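Local coordinates for protein hydrogenase maturation factor (Thermoanaerobacter tengcongensis, PDB 3VTH) that probably transfers a carbamoyl group from carbamoyl phosphate, with ATP, to the C-terminal cysteine of HypE during [NiFe]-hydrogenase maturation, at residues F413-I427 / Y438-V452. Sequence-based numbering, arbitrary orientation.
Sequences FCMTKGHYAFISHHI and YYIEQIERYKKLFRV
With CG set between the backbone N and the carbonyl carbon, Phe413 (chi1 59°) and His425 (chi1 64°) bring their rings to the same tyrosine of the helix, Tyr446. The edge of Phe413 points at the face of Tyr446 in a T-shaped pair, planes at 83°, while Ile443 CG1 lies over a Phe413 face, 3.6 Å from the ring centroid, as a CH-pi contact. His425 is held at its edge by both nitrogens: ND1 shares a nearly straight hydrogen bond of 2.8 Å with Tyr446 OH, and NE2 donates to Tyr438 OH at 3.0 Å, close to the imidazole plane. These residues join a beta hairpin to the helix that follows it in the Kae1-like domain, of the actin-ATPase clan; helix 737-749 packs against Cys414, Ala421 and Ile423. Replacing Tyr446 by an alanine would probably leave His425 ND1 without this partner and open a gap beside the Phe413 edge. Farther along, Phe422 and Phe450 stack face to face, centroids 4.1 Å apart, and Met415 CE reaches Tyr446 CB at 3.7 Å. Near the hairpin turn, the extended Lys417 chain carries NZ to Arg451 O, 2.7 Å away and above the carbonyl plane.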
ATOM      1  N   PHE A 413       3.188  -9.472  -4.684  1.00 22.41           N
ATOM      2  CA  PHE A 413       4.034 -10.633  -4.458  1.00 22.85           C
ATOM      3  C   PHE A 413       5.126 -10.229  -3.475  1.00 22.72           C
ATOM      4  O   PHE A 413       5.318  -9.043  -3.223  1.00 22.48           O
ATOM      5  CB  PHE A 413       4.623 -11.155  -5.784  1.00 23.45           C
ATOM      6  CG  PHE A 413       5.464 -10.144  -6.524  1.00 24.58           C
ATOM      7  CD1 PHE A 413       6.802  -9.956  -6.192  1.00 23.78           C
ATOM      8  CD2 PHE A 413       4.916  -9.391  -7.564  1.00 24.22           C
ATOM      9  CE1 PHE A 413       7.607  -9.014  -6.889  1.00 25.14           C
ATOM     10  CE2 PHE A 413       5.703  -8.453  -8.271  1.00 24.88           C
ATOM     11  CZ  PHE A 413       7.042  -8.267  -7.936  1.00 26.64           C
ATOM     12  N   CYS A 414       5.803 -11.210  -2.874  1.00 23.62           N
ATOM     13  CA  CYS A 414       6.863 -10.920  -1.906  1.00 24.40           C
ATOM     14  C   CYS A 414       8.037 -11.866  -2.132  1.00 25.79           C
ATOM     15  O   CYS A 414       7.820 -13.052  -2.365  1.00 25.82           O
ATOM     16  CB  CYS A 414       6.314 -11.041  -0.473  1.00 24.21           C
ATOM     17  SG  CYS A 414       7.497 -10.700   0.847  1.00 26.44           S
ATOM     18  N   MET A 415       9.264 -11.334  -2.107  1.00 25.69           N
ATOM     19  CA  MET A 415      10.489 -12.135  -2.258  1.00 28.01           C
ATOM     20  C   MET A 415      11.397 -11.917  -1.065  1.00 27.51           C
ATOM     21  O   MET A 415      11.676 -10.774  -0.697  1.00 27.46           O
ATOM     22  CB  MET A 415      11.310 -11.688  -3.475  1.00 29.42           C
ATOM     23  CG  MET A 415      10.614 -11.780  -4.784  1.00 32.89           C
ATOM     24  SD  MET A 415      11.584 -10.920  -6.051  1.00 35.84           S
ATOM     25  CE  MET A 415      10.421 -11.213  -7.376  1.00 31.34           C
ATOM     26  N   THR A 416      11.902 -12.999  -0.494  1.00 28.03           N
ATOM     27  CA  THR A 416      12.769 -12.876   0.662  1.00 28.31           C
ATOM     28  C   THR A 416      14.235 -12.997   0.267  1.00 29.95           C
ATOM     29  O   THR A 416      14.580 -13.701  -0.685  1.00 29.47           O
ATOM     30  CB  THR A 416      12.472 -13.956   1.724  1.00 29.12           C
ATOM     31  OG1 THR A 416      12.581 -15.250   1.129  1.00 27.80           O
ATOM     32  CG2 THR A 416      11.070 -13.762   2.281  1.00 27.85           C
ATOM     33  N   LYS A 417      15.073 -12.257   0.986  1.00 30.32           N
ATOM     34  CA  LYS A 417      16.523 -12.389   0.874  1.00 32.44           C
ATOM     35  C   LYS A 417      17.159 -11.755   2.094  1.00 32.47           C
ATOM     36  O   LYS A 417      16.723 -10.673   2.539  1.00 31.15           O
ATOM     37  CB  LYS A 417      17.064 -11.726  -0.398  1.00 33.25           C
ATOM     38  CG  LYS A 417      18.386 -12.382  -0.849  1.00 35.25           C
ATOM     39  CD  LYS A 417      18.812 -11.870  -2.188  1.00 39.41           C
ATOM     40  CE  LYS A 417      20.096 -12.516  -2.639  1.00 42.46           C
ATOM     41  NZ  LYS A 417      20.656 -11.603  -3.647  1.00 46.24           N
ATOM     42  N   GLY A 418      18.178 -12.426   2.634  1.00 33.19           N
ATOM     43  CA  GLY A 418      18.853 -11.947   3.846  1.00 34.03           C
ATOM     44  C   GLY A 418      17.804 -11.808   4.933  1.00 33.66           C
ATOM     45  O   GLY A 418      16.996 -12.723   5.141  1.00 33.02           O
ATOM     46  N   HIS A 419      17.782 -10.669   5.611  1.00 33.50           N
ATOM     47  CA  HIS A 419      16.706 -10.426   6.562  1.00 34.46           C
ATOM     48  C   HIS A 419      15.631  -9.489   6.029  1.00 32.47           C
ATOM     49  O   HIS A 419      14.987  -8.792   6.805  1.00 32.43           O
ATOM     50  CB  HIS A 419      17.230  -9.948   7.919  1.00 36.54           C
ATOM     51  CG  HIS A 419      18.304  -8.913   7.826  1.00 39.43           C
ATOM     52  ND1 HIS A 419      19.639  -9.215   7.982  1.00 42.88           N
ATOM     53  CD2 HIS A 419      18.244  -7.581   7.588  1.00 41.85           C
ATOM     54  CE1 HIS A 419      20.358  -8.110   7.852  1.00 45.10           C
ATOM     55  NE2 HIS A 419      19.535  -7.106   7.612  1.00 44.19           N
ATOM     56  N   TYR A 420      15.420  -9.488   4.713  1.00 31.37           N
ATOM     57  CA  TYR A 420      14.363  -8.649   4.137  1.00 29.12           C
ATOM     58  C   TYR A 420      13.239  -9.421   3.475  1.00 28.01           C
ATOM     59  O   TYR A 420      13.468 -10.436   2.832  1.00 28.06           O
ATOM     60  CB  TYR A 420      14.940  -7.671   3.113  1.00 29.33           C
ATOM     61  CG  TYR A 420      16.026  -6.756   3.629  1.00 30.68           C
ATOM     62  CD1 TYR A 420      15.757  -5.809   4.613  1.00 30.68           C
ATOM     63  CD2 TYR A 420      17.307  -6.800   3.089  1.00 30.78           C
ATOM     64  CE1 TYR A 420      16.743  -4.944   5.063  1.00 31.57           C
ATOM     65  CE2 TYR A 420      18.317  -5.938   3.552  1.00 33.45           C
ATOM     66  CZ  TYR A 420      18.011  -5.020   4.532  1.00 31.21           C
ATOM     67  OH  TYR A 420      18.973  -4.177   4.996  1.00 33.36           O
ATOM     68  N   ALA A 421      12.018  -8.911   3.631  1.00 26.30           N
ATOM     69  CA  ALA A 421      10.885  -9.358   2.837  1.00 24.91           C
ATOM     70  C   ALA A 421      10.570  -8.185   1.905  1.00 23.66           C
ATOM     71  O   ALA A 421      10.058  -7.155   2.342  1.00 23.02           O
ATOM     72  CB  ALA A 421       9.690  -9.687   3.733  1.00 23.95           C
ATOM     73  N   PHE A 422      10.983  -8.325   0.654  1.00 22.99           N
ATOM     74  CA  PHE A 422      10.720  -7.338  -0.374  1.00 22.95           C
ATOM     75  C   PHE A 422       9.319  -7.582  -0.904  1.00 22.66           C
ATOM     76  O   PHE A 422       9.134  -8.358  -1.852  1.00 23.16           O
ATOM     77  CB  PHE A 422      11.724  -7.485  -1.515  1.00 23.28           C
ATOM     78  CG  PHE A 422      13.120  -7.051  -1.154  1.00 23.96           C
ATOM     79  CD1 PHE A 422      13.444  -5.692  -1.079  1.00 23.78           C
ATOM     80  CD2 PHE A 422      14.112  -7.996  -0.898  1.00 25.72           C
ATOM     81  CE1 PHE A 422      14.757  -5.278  -0.738  1.00 25.13           C
ATOM     82  CE2 PHE A 422      15.415  -7.601  -0.572  1.00 25.44           C
ATOM     83  CZ  PHE A 422      15.743  -6.246  -0.491  1.00 24.48           C
ATOM     84  N   ILE A 423       8.333  -6.968  -0.264  1.00 21.89           N
ATOM     85  CA  ILE A 423       6.962  -7.039  -0.763  1.00 22.23           C
ATOM     86  C   ILE A 423       6.805  -6.000  -1.904  1.00 22.75           C
ATOM     87  O   ILE A 423       7.260  -4.844  -1.798  1.00 24.08           O
ATOM     88  CB  ILE A 423       5.914  -6.848   0.378  1.00 21.45           C
ATOM     89  CG1 ILE A 423       4.487  -7.078  -0.153  1.00 20.51           C
ATOM     90  CG2 ILE A 423       6.059  -5.462   1.028  1.00 23.79           C
ATOM     91  CD1 ILE A 423       3.378  -7.165   0.953  1.00 21.36           C
ATOM     92  N   SER A 424       6.212  -6.424  -3.010  1.00 22.13           N
ATOM     93  CA  SER A 424       6.120  -5.555  -4.175  1.00 22.13           C
ATOM     94  C   SER A 424       5.127  -4.450  -3.907  1.00 21.82           C
ATOM     95  O   SER A 424       4.250  -4.571  -3.034  1.00 21.40           O
ATOM     96  CB  SER A 424       5.663  -6.351  -5.399  1.00 22.58           C
ATOM     97  OG  SER A 424       4.262  -6.628  -5.369  1.00 21.34           O
ATOM     98  N   HIS A 425       5.256  -3.373  -4.666  1.00 21.74           N
ATOM     99  CA  HIS A 425       4.204  -2.382  -4.707  1.00 21.49           C
ATOM    100  C   HIS A 425       2.910  -3.027  -5.209  1.00 21.39           C
ATOM    101  O   HIS A 425       2.937  -4.061  -5.869  1.00 20.92           O
ATOM    102  CB  HIS A 425       4.599  -1.205  -5.600  1.00 21.55           C
ATOM    103  CG  HIS A 425       4.798  -1.554  -7.050  1.00 24.02           C
ATOM    104  ND1 HIS A 425       5.963  -2.118  -7.533  1.00 26.15           N
ATOM    105  CD2 HIS A 425       3.995  -1.371  -8.130  1.00 23.38           C
ATOM    106  CE1 HIS A 425       5.862  -2.279  -8.844  1.00 26.30           C
ATOM    107  NE2 HIS A 425       4.679  -1.834  -9.230  1.00 26.72           N
ATOM    108  N   HIS A 426       1.790  -2.397  -4.869  1.00 20.96           N
ATOM    109  CA  HIS A 426       0.467  -2.789  -5.369  1.00 21.71           C
ATOM    110  C   HIS A 426       0.493  -3.080  -6.869  1.00 22.68           C
ATOM    111  O   HIS A 426       0.928  -2.235  -7.668  1.00 23.46           O
ATOM    112  CB  HIS A 426      -0.496  -1.633  -5.096  1.00 21.10           C
ATOM    113  CG  HIS A 426      -1.862  -1.822  -5.677  1.00 21.33           C
ATOM    114  ND1 HIS A 426      -2.275  -1.186  -6.831  1.00 25.35           N
ATOM    115  CD2 HIS A 426      -2.916  -2.549  -5.250  1.00 20.47           C
ATOM    116  CE1 HIS A 426      -3.529  -1.513  -7.090  1.00 20.58           C
ATOM    117  NE2 HIS A 426      -3.947  -2.325  -6.137  1.00 25.28           N
ATOM    118  N   ILE A 427       0.046  -4.274  -7.247  1.00 22.40           N
ATOM    119  CA  ILE A 427      -0.001  -4.668  -8.648  1.00 23.72           C
ATOM    120  C   ILE A 427      -1.434  -4.484  -9.182  1.00 25.19           C
ATOM    121  O   ILE A 427      -1.621  -3.904 -10.250  1.00 25.60           O
ATOM    122  CB  ILE A 427       0.473  -6.142  -8.851  1.00 24.13           C
ATOM    123  CG1 ILE A 427       1.927  -6.324  -8.339  1.00 23.12           C
ATOM    124  CG2 ILE A 427       0.279  -6.616 -10.307  1.00 24.55           C
ATOM    125  CD1 ILE A 427       2.988  -5.498  -9.110  1.00 25.28           C
ATOM    126  N   TYR A 438       1.684  -7.591 -16.626  1.00 37.58           N
ATOM    127  CA  TYR A 438       2.331  -6.608 -15.770  1.00 36.49           C
ATOM    128  C   TYR A 438       2.876  -7.225 -14.471  1.00 35.36           C
ATOM    129  O   TYR A 438       4.033  -6.983 -14.096  1.00 35.04           O
ATOM    130  CB  TYR A 438       1.339  -5.496 -15.479  1.00 36.08           C
ATOM    131  CG  TYR A 438       1.750  -4.482 -14.441  1.00 36.12           C
ATOM    132  CD1 TYR A 438       0.874  -4.138 -13.416  1.00 35.30           C
ATOM    133  CD2 TYR A 438       3.002  -3.842 -14.484  1.00 35.99           C
ATOM    134  CE1 TYR A 438       1.217  -3.188 -12.452  1.00 36.02           C
ATOM    135  CE2 TYR A 438       3.365  -2.899 -13.496  1.00 34.29           C
ATOM    136  CZ  TYR A 438       2.467  -2.573 -12.501  1.00 35.26           C
ATOM    137  OH  TYR A 438       2.773  -1.635 -11.533  1.00 35.50           O
ATOM    138  N   TYR A 439       2.049  -8.023 -13.805  1.00 33.10           N
ATOM    139  CA  TYR A 439       2.499  -8.846 -12.687  1.00 32.31           C
ATOM    140  C   TYR A 439       3.760  -9.639 -13.038  1.00 33.82           C
ATOM    141  O   TYR A 439       4.747  -9.572 -12.324  1.00 32.86           O
ATOM    142  CB  TYR A 439       1.362  -9.785 -12.311  1.00 31.13           C
ATOM    143  CG  TYR A 439       1.622 -10.844 -11.279  1.00 28.39           C
ATOM    144  CD1 TYR A 439       1.823 -12.162 -11.666  1.00 30.83           C
ATOM    145  CD2 TYR A 439       1.572 -10.554  -9.918  1.00 24.45           C
ATOM    146  CE1 TYR A 439       1.990 -13.177 -10.721  1.00 29.80           C
ATOM    147  CE2 TYR A 439       1.745 -11.561  -8.956  1.00 26.77           C
ATOM    148  CZ  TYR A 439       1.962 -12.878  -9.379  1.00 28.13           C
ATOM    149  OH  TYR A 439       2.134 -13.909  -8.467  1.00 26.62           O
ATOM    150  N   ILE A 440       3.721 -10.369 -14.150  1.00 36.15           N
ATOM    151  CA  ILE A 440       4.844 -11.222 -14.576  1.00 38.88           C
ATOM    152  C   ILE A 440       6.127 -10.440 -14.763  1.00 39.29           C
ATOM    153  O   ILE A 440       7.185 -10.873 -14.311  1.00 40.19           O
ATOM    154  CB  ILE A 440       4.526 -12.016 -15.879  1.00 40.28           C
ATOM    155  CG1 ILE A 440       3.506 -13.108 -15.591  1.00 41.21           C
ATOM    156  CG2 ILE A 440       5.798 -12.633 -16.481  1.00 43.14           C
ATOM    157  CD1 ILE A 440       3.726 -13.810 -14.282  1.00 40.16           C
ATOM    158  N   GLU A 441       6.018  -9.282 -15.410  1.00 40.19           N
ATOM    159  CA  GLU A 441       7.157  -8.411 -15.677  1.00 41.18           C
ATOM    160  C   GLU A 441       7.730  -7.789 -14.397  1.00 39.09           C
ATOM    161  O   GLU A 441       8.941  -7.577 -14.294  1.00 39.51           O
ATOM    162  CB  GLU A 441       6.785  -7.301 -16.679  1.00 42.70           C
ATOM    163  CG  GLU A 441       6.296  -5.958 -16.034  1.00 46.15           C
ATOM    164  CD  GLU A 441       6.536  -4.720 -16.912  1.00 52.81           C
ATOM    165  OE1 GLU A 441       7.187  -4.845 -17.982  1.00 56.08           O
ATOM    166  OE2 GLU A 441       6.071  -3.613 -16.535  1.00 55.51           O
ATOM    167  N   GLN A 442       6.864  -7.469 -13.438  1.00 36.36           N
ATOM    168  CA  GLN A 442       7.330  -6.932 -12.170  1.00 33.88           C
ATOM    169  C   GLN A 442       8.079  -7.986 -11.369  1.00 32.55           C
ATOM    170  O   GLN A 442       9.090  -7.680 -10.740  1.00 31.82           O
ATOM    171  CB  GLN A 442       6.175  -6.316 -11.370  1.00 33.42           C
ATOM    172  CG  GLN A 442       5.693  -4.987 -11.967  1.00 34.77           C
ATOM    173  CD  GLN A 442       6.832  -4.010 -12.244  1.00 35.60           C
ATOM    174  OE1 GLN A 442       7.419  -3.440 -11.322  1.00 35.26           O
ATOM    175  NE2 GLN A 442       7.151  -3.819 -13.520  1.00 35.86           N
ATOM    176  N   ILE A 443       7.602  -9.228 -11.406  1.00 31.38           N
ATOM    177  CA  ILE A 443       8.337 -10.313 -10.760  1.00 31.15           C
ATOM    178  C   ILE A 443       9.760 -10.405 -11.348  1.00 32.56           C
ATOM    179  O   ILE A 443      10.731 -10.471 -10.599  1.00 32.49           O
ATOM    180  CB  ILE A 443       7.584 -11.664 -10.834  1.00 31.07           C
ATOM    181  CG1 ILE A 443       6.371 -11.645  -9.897  1.00 29.52           C
ATOM    182  CG2 ILE A 443       8.498 -12.842 -10.451  1.00 30.88           C
ATOM    183  CD1 ILE A 443       5.499 -12.873 -10.034  1.00 33.92           C
ATOM    184  N   GLU A 444       9.882 -10.349 -12.672  1.00 33.80           N
ATOM    185  CA  GLU A 444      11.207 -10.441 -13.313  1.00 35.73           C
ATOM    186  C   GLU A 444      12.082  -9.263 -12.916  1.00 35.03           C
ATOM    187  O   GLU A 444      13.268  -9.425 -12.634  1.00 35.37           O
ATOM    188  CB  GLU A 444      11.096 -10.549 -14.842  1.00 37.27           C
ATOM    189  CG  GLU A 444      10.433 -11.849 -15.323  1.00 40.95           C
ATOM    190  CD  GLU A 444      11.137 -13.109 -14.831  1.00 44.83           C
ATOM    191  OE1 GLU A 444      10.496 -13.914 -14.121  1.00 46.29           O
ATOM    192  OE2 GLU A 444      12.335 -13.293 -15.141  1.00 48.86           O
ATOM    193  N   ARG A 445      11.485  -8.083 -12.844  1.00 34.29           N
ATOM    194  CA  ARG A 445      12.241  -6.885 -12.501  1.00 34.19           C
ATOM    195  C   ARG A 445      12.712  -6.784 -11.043  1.00 32.04           C
ATOM    196  O   ARG A 445      13.805  -6.266 -10.764  1.00 31.36           O
ATOM    197  CB  ARG A 445      11.473  -5.647 -12.927  1.00 34.96           C
ATOM    198  CG  ARG A 445      11.817  -5.318 -14.374  1.00 40.80           C
ATOM    199  CD  ARG A 445      10.638  -4.853 -15.122  1.00 46.18           C
ATOM    200  NE  ARG A 445      10.095  -3.628 -14.544  1.00 49.59           N
ATOM    201  CZ  ARG A 445       9.645  -2.609 -15.267  1.00 50.87           C
ATOM    202  NH1 ARG A 445       9.161  -1.547 -14.660  1.00 50.42           N
ATOM    203  NH2 ARG A 445       9.681  -2.659 -16.600  1.00 53.77           N
ATOM    204  N   TYR A 446      11.890  -7.271 -10.124  1.00 29.49           N
ATOM    205  CA  TYR A 446      12.271  -7.338  -8.712  1.00 28.52           C
ATOM    206  C   TYR A 446      13.376  -8.381  -8.512  1.00 28.74           C
ATOM    207  O   TYR A 446      14.316  -8.151  -7.752  1.00 28.33           O
ATOM    208  CB  TYR A 446      11.047  -7.646  -7.836  1.00 27.36           C
ATOM    209  CG  TYR A 446      10.279  -6.417  -7.347  1.00 26.28           C
ATOM    210  CD1 TYR A 446      10.213  -6.113  -5.984  1.00 25.69           C
ATOM    211  CD2 TYR A 446       9.611  -5.576  -8.245  1.00 27.70           C
ATOM    212  CE1 TYR A 446       9.508  -5.003  -5.521  1.00 24.63           C
ATOM    213  CE2 TYR A 446       8.885  -4.456  -7.799  1.00 27.30           C
ATOM    214  CZ  TYR A 446       8.836  -4.185  -6.431  1.00 26.38           C
ATOM    215  OH  TYR A 446       8.132  -3.092  -5.978  1.00 25.57           O
ATOM    216  N   LYS A 447      13.269  -9.521  -9.198  1.00 28.99           N
ATOM    217  CA  LYS A 447      14.341 -10.535  -9.160  1.00 30.27           C
ATOM    218  C   LYS A 447      15.679  -9.995  -9.644  1.00 31.53           C
ATOM    219  O   LYS A 447      16.720 -10.292  -9.063  1.00 31.83           O
ATOM    220  CB  LYS A 447      13.983 -11.784  -9.973  1.00 30.97           C
ATOM    221  CG  LYS A 447      12.851 -12.630  -9.350  1.00 30.40           C
ATOM    222  CD  LYS A 447      12.676 -13.975 -10.073  1.00 34.86           C
ATOM    223  CE  LYS A 447      12.270 -13.798 -11.505  1.00 35.51           C
ATOM    224  NZ  LYS A 447      12.113 -15.121 -12.183  1.00 38.89           N
ATOM    225  N   LYS A 448      15.650  -9.214 -10.713  1.00 32.31           N
ATOM    226  CA  LYS A 448      16.862  -8.587 -11.223  1.00 33.93           C
ATOM    227  C   LYS A 448      17.342  -7.479 -10.291  1.00 32.81           C
ATOM    228  O   LYS A 448      18.520  -7.403  -9.957  1.00 33.38           O
ATOM    229  CB  LYS A 448      16.621  -8.012 -12.618  1.00 35.45           C
ATOM    230  CG  LYS A 448      16.318  -9.065 -13.663  1.00 39.86           C
ATOM    231  CD  LYS A 448      16.380  -8.473 -15.077  1.00 46.86           C
ATOM    232  CE  LYS A 448      15.531  -9.308 -16.038  1.00 50.01           C
ATOM    233  NZ  LYS A 448      16.069 -10.704 -16.171  1.00 53.47           N
ATOM    234  N   LEU A 449      16.429  -6.610  -9.874  1.00 30.98           N
ATOM    235  CA  LEU A 449      16.821  -5.453  -9.079  1.00 30.43           C
ATOM    236  C   LEU A 449      17.452  -5.874  -7.736  1.00 30.25           C
ATOM    237  O   LEU A 449      18.482  -5.325  -7.320  1.00 29.64           O
ATOM    238  CB  LEU A 449      15.629  -4.523  -8.857  1.00 29.27           C
ATOM    239  CG  LEU A 449      15.934  -3.169  -8.199  1.00 28.92           C
ATOM    240  CD1 LEU A 449      17.055  -2.426  -8.933  1.00 29.67           C
ATOM    241  CD2 LEU A 449      14.677  -2.341  -8.158  1.00 27.13           C
ATOM    242  N   PHE A 450      16.830  -6.852  -7.074  1.00 29.25           N
ATOM    243  CA  PHE A 450      17.300  -7.300  -5.766  1.00 30.14           C
ATOM    244  C   PHE A 450      18.115  -8.603  -5.769  1.00 31.51           C
ATOM    245  O   PHE A 450      18.443  -9.129  -4.700  1.00 31.70           O
ATOM    246  CB  PHE A 450      16.129  -7.352  -4.773  1.00 28.90           C
ATOM    247  CG  PHE A 450      15.442  -6.030  -4.618  1.00 28.47           C
ATOM    248  CD1 PHE A 450      16.128  -4.934  -4.083  1.00 28.31           C
ATOM    249  CD2 PHE A 450      14.128  -5.858  -5.042  1.00 27.93           C
ATOM    250  CE1 PHE A 450      15.499  -3.694  -3.950  1.00 27.12           C
ATOM    251  CE2 PHE A 450      13.498  -4.620  -4.920  1.00 26.19           C
ATOM    252  CZ  PHE A 450      14.184  -3.539  -4.373  1.00 24.76           C
ATOM    253  N   ARG A 451      18.451  -9.095  -6.965  1.00 32.09           N
ATOM    254  CA  ARG A 451      19.270 -10.305  -7.136  1.00 33.54           C
ATOM    255  C   ARG A 451      18.656 -11.543  -6.454  1.00 32.98           C
ATOM    256  O   ARG A 451      19.361 -12.342  -5.841  1.00 32.76           O
ATOM    257  CB  ARG A 451      20.707 -10.065  -6.655  1.00 34.07           C
ATOM    258  CG  ARG A 451      21.564  -9.232  -7.623  1.00 36.75           C
ATOM    259  CD  ARG A 451      21.307  -7.737  -7.510  1.00 35.64           C
ATOM    260  NE  ARG A 451      22.353  -6.981  -8.200  1.00 39.20           N
ATOM    261  CZ  ARG A 451      22.141  -6.050  -9.132  1.00 40.29           C
ATOM    262  NH1 ARG A 451      20.897  -5.718  -9.485  1.00 38.73           N
ATOM    263  NH2 ARG A 451      23.181  -5.440  -9.702  1.00 40.65           N
ATOM    264  N   VAL A 452      17.341 -11.679  -6.566  1.00 32.75           N
ATOM    265  CA  VAL A 452      16.625 -12.796  -5.969  1.00 32.97           C
ATOM    266  C   VAL A 452      16.457 -13.919  -6.998  1.00 34.94           C
ATOM    267  O   VAL A 452      15.926 -13.710  -8.093  1.00 35.44           O
ATOM    268  CB  VAL A 452      15.216 -12.374  -5.439  1.00 32.09           C
ATOM    269  CG1 VAL A 452      14.517 -13.552  -4.767  1.00 30.47           C
ATOM    270  CG2 VAL A 452      15.310 -11.170  -4.482  1.00 30.11           C
TER